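PDB 4HEI: ribosome hibernation protein YHBH from Vibrio cholerae serotype O1, which associates with 100S ribosome dimers and probably inhibits translation in stationary phase by binding the small ribosomal subunit. Local coordinates for residues M1-Q6 against I34-I40. Numbering follows the deposited sequence.
Sequences MQINIQ and INHVQVI
Ile3 lies alongside Val37 and its CG1 rests 4.0 Å from Val37 CB, while Met1, with CG anti to its amino nitrogen, brings that carbon to 3.9 Å from Val37 CG2 and also against Ile34 CG2. Ile5 and Val39 extend this apolar face. Parallel pairing is evident from the short strand axes, 4.7 Å apart at closest approach and 15° from parallel, and from the ladder: Gln2 bonds to Asn35 and Val37, and Asn4 to Val37 and Val39, each straddling its partner. Asn4 N reaches Val37 O at 2.9 Å, and Val39 N returns to Asn4 O nearly in line with the carbonyl. Before the ladder, a water bridges Met1 N and Ile34 O. The other face, with Gln2, Asn4, Gln6, His36 and Gln38, is mostly polar. Gln38, bent at chi2 (67°), swings its amide beside Asn4, so that NE2 donates to Asn4 OD1 (3.2 Å) and, less straight and from above the carbonyl plane, to Val39 O. Gln6 NE2 reaches the same OD1 at 2.9 Å from the opposite face, which should limit rotation of the Asn4 amide. The Gln2 amide stands beside the His36 ring, planes 40° apart. Helix 14-27 connects the strands as a beta-alpha-beta unit and packs on Met1, Ile3 and Ile5; 2-8 forms one sheet edge, and 34-44 bonds onward to strand 47-56.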
loop_
_atom_site.group_PDB
_atom_site.type_symbol
_atom_site.label_atom_id
_atom_site.label_comp_id
_atom_site.label_asym_id
_atom_site.label_seq_id
_atom_site.Cartn_x
_atom_site.Cartn_y
_atom_site.Cartn_z
ATOM N N MET A 1 -0.975 13.379 -3.418
ATOM C CA MET A 1 -1.159 11.902 -3.409
ATOM C C MET A 1 -2.561 11.500 -3.862
ATOM O O MET A 1 -3.559 11.820 -3.209
ATOM C CB MET A 1 -0.891 11.343 -2.006
ATOM C CG MET A 1 -1.207 9.859 -1.843
ATOM S SD MET A 1 -0.703 9.173 -0.239
ATOM C CE MET A 1 -1.976 9.863 0.842
ATOM N N GLN A 2 -2.626 10.808 -4.995
ATOM C CA GLN A 2 -3.892 10.327 -5.538
ATOM C C GLN A 2 -3.830 8.809 -5.489
ATOM O O GLN A 2 -3.070 8.195 -6.243
ATOM C CB GLN A 2 -4.072 10.793 -6.986
ATOM C CG GLN A 2 -4.160 12.295 -7.142
ATOM C CD GLN A 2 -4.455 12.711 -8.567
ATOM O OE1 GLN A 2 -5.485 12.341 -9.133
ATOM N NE2 GLN A 2 -3.551 13.485 -9.157
ATOM N N ILE A 3 -4.622 8.214 -4.599
ATOM C CA ILE A 3 -4.645 6.766 -4.430
ATOM C C ILE A 3 -5.750 6.072 -5.211
ATOM O O ILE A 3 -6.913 6.465 -5.138
ATOM C CB ILE A 3 -4.843 6.373 -2.951
ATOM C CG1 ILE A 3 -3.815 7.075 -2.070
ATOM C CG2 ILE A 3 -4.713 4.862 -2.798
ATOM C CD1 ILE A 3 -4.080 6.907 -0.586
ATOM N N ASN A 4 -5.384 5.039 -5.959
ATOM C CA ASN A 4 -6.369 4.274 -6.703
ATOM C C ASN A 4 -6.365 2.878 -6.105
ATOM O O ASN A 4 -5.351 2.186 -6.132
ATOM C CB ASN A 4 -6.025 4.198 -8.195
ATOM C CG ASN A 4 -7.053 3.401 -8.983
ATOM O OD1 ASN A 4 -7.165 2.185 -8.827
ATOM N ND2 ASN A 4 -7.826 4.087 -9.816
ATOM N N ILE A 5 -7.496 2.473 -5.542
ATOM C CA ILE A 5 -7.600 1.155 -4.940
ATOM C C ILE A 5 -8.466 0.264 -5.807
ATOM O O ILE A 5 -9.611 0.609 -6.112
ATOM C CB ILE A 5 -8.229 1.231 -3.536
ATOM C CG1 ILE A 5 -7.421 2.186 -2.660
ATOM C CG2 ILE A 5 -8.288 -0.154 -2.912
ATOM C CD1 ILE A 5 -8.029 2.439 -1.296
ATOM N N GLN A 6 -7.917 -0.879 -6.200
ATOM C CA GLN A 6 -8.647 -1.835 -7.020
ATOM C C GLN A 6 -8.693 -3.194 -6.337
ATOM O O GLN A 6 -7.775 -3.571 -5.609
ATOM C CB GLN A 6 -7.983 -1.983 -8.389
ATOM C CG GLN A 6 -8.029 -0.739 -9.251
ATOM C CD GLN A 6 -9.444 -0.312 -9.566
ATOM O OE1 GLN A 6 -10.269 -1.131 -9.968
ATOM N NE2 GLN A 6 -9.731 0.976 -9.394
ATOM N N ILE A 34 5.233 11.759 -2.424
ATOM C CA ILE A 34 4.403 10.695 -2.974
ATOM C C ILE A 34 3.371 11.271 -3.938
ATOM O O ILE A 34 2.485 12.025 -3.535
ATOM C CB ILE A 34 3.648 9.948 -1.848
ATOM C CG1 ILE A 34 4.646 9.264 -0.910
ATOM C CG2 ILE A 34 2.687 8.929 -2.455
ATOM C CD1 ILE A 34 4.011 8.633 0.316
ATOM N N ASN A 35 3.485 10.913 -5.212
ATOM C CA ASN A 35 2.554 11.395 -6.218
ATOM C C ASN A 35 1.429 10.380 -6.410
ATOM O O ASN A 35 0.514 10.308 -5.590
ATOM C CB ASN A 35 3.304 11.660 -7.522
ATOM C CG ASN A 35 4.450 12.640 -7.331
ATOM O OD1 ASN A 35 4.271 13.701 -6.733
ATOM N ND2 ASN A 35 5.630 12.287 -7.827
ATOM N N HIS A 36 1.485 9.587 -7.470
ATOM C CA HIS A 36 0.438 8.598 -7.676
ATOM C C HIS A 36 0.671 7.337 -6.858
ATOM O O HIS A 36 1.808 6.916 -6.640
ATOM C CB HIS A 36 0.306 8.227 -9.157
ATOM C CG HIS A 36 -0.616 9.124 -9.926
ATOM N ND1 HIS A 36 -0.230 10.359 -10.406
ATOM C CD2 HIS A 36 -1.915 8.974 -10.279
ATOM C CE1 HIS A 36 -1.251 10.927 -11.024
ATOM N NE2 HIS A 36 -2.286 10.108 -10.960
ATOM N N VAL A 37 -0.423 6.745 -6.396
ATOM C CA VAL A 37 -0.360 5.518 -5.616
ATOM C C VAL A 37 -1.389 4.524 -6.140
ATOM O O VAL A 37 -2.545 4.879 -6.374
ATOM C CB VAL A 37 -0.673 5.771 -4.122
ATOM C CG1 VAL A 37 -0.717 4.446 -3.367
ATOM C CG2 VAL A 37 0.372 6.705 -3.515
ATOM N N GLN A 38 -0.960 3.282 -6.342
ATOM C CA GLN A 38 -1.871 2.237 -6.785
ATOM C C GLN A 38 -1.850 1.136 -5.740
ATOM O O GLN A 38 -0.793 0.772 -5.236
ATOM C CB GLN A 38 -1.447 1.634 -8.118
ATOM C CG GLN A 38 -2.317 0.461 -8.558
ATOM C CD GLN A 38 -3.746 0.881 -8.902
ATOM O OE1 GLN A 38 -3.954 1.825 -9.669
ATOM N NE2 GLN A 38 -4.729 0.172 -8.351
ATOM N N VAL A 39 -3.023 0.617 -5.415
ATOM C CA VAL A 39 -3.136 -0.455 -4.453
ATOM C C VAL A 39 -4.069 -1.491 -5.047
ATOM O O VAL A 39 -5.097 -1.150 -5.628
ATOM C CB VAL A 39 -3.728 0.033 -3.096
ATOM C CG1 VAL A 39 -3.949 -1.165 -2.156
ATOM C CG2 VAL A 39 -2.772 1.020 -2.443
ATOM N N ILE A 40 -3.683 -2.755 -4.928
ATOM C CA ILE A 40 -4.504 -3.850 -5.416
ATOM C C ILE A 40 -4.670 -4.865 -4.296
ATOM O O ILE A 40 -3.689 -5.333 -3.712
ATOM C CB ILE A 40 -3.871 -4.560 -6.634
ATOM C CG1 ILE A 40 -3.800 -3.605 -7.826
ATOM C CG2 ILE A 40 -4.711 -5.770 -7.024
ATOM C CD1 ILE A 40 -3.260 -4.257 -9.080
HETATM O O HOH W 1 1.292 14.977 -3.109
#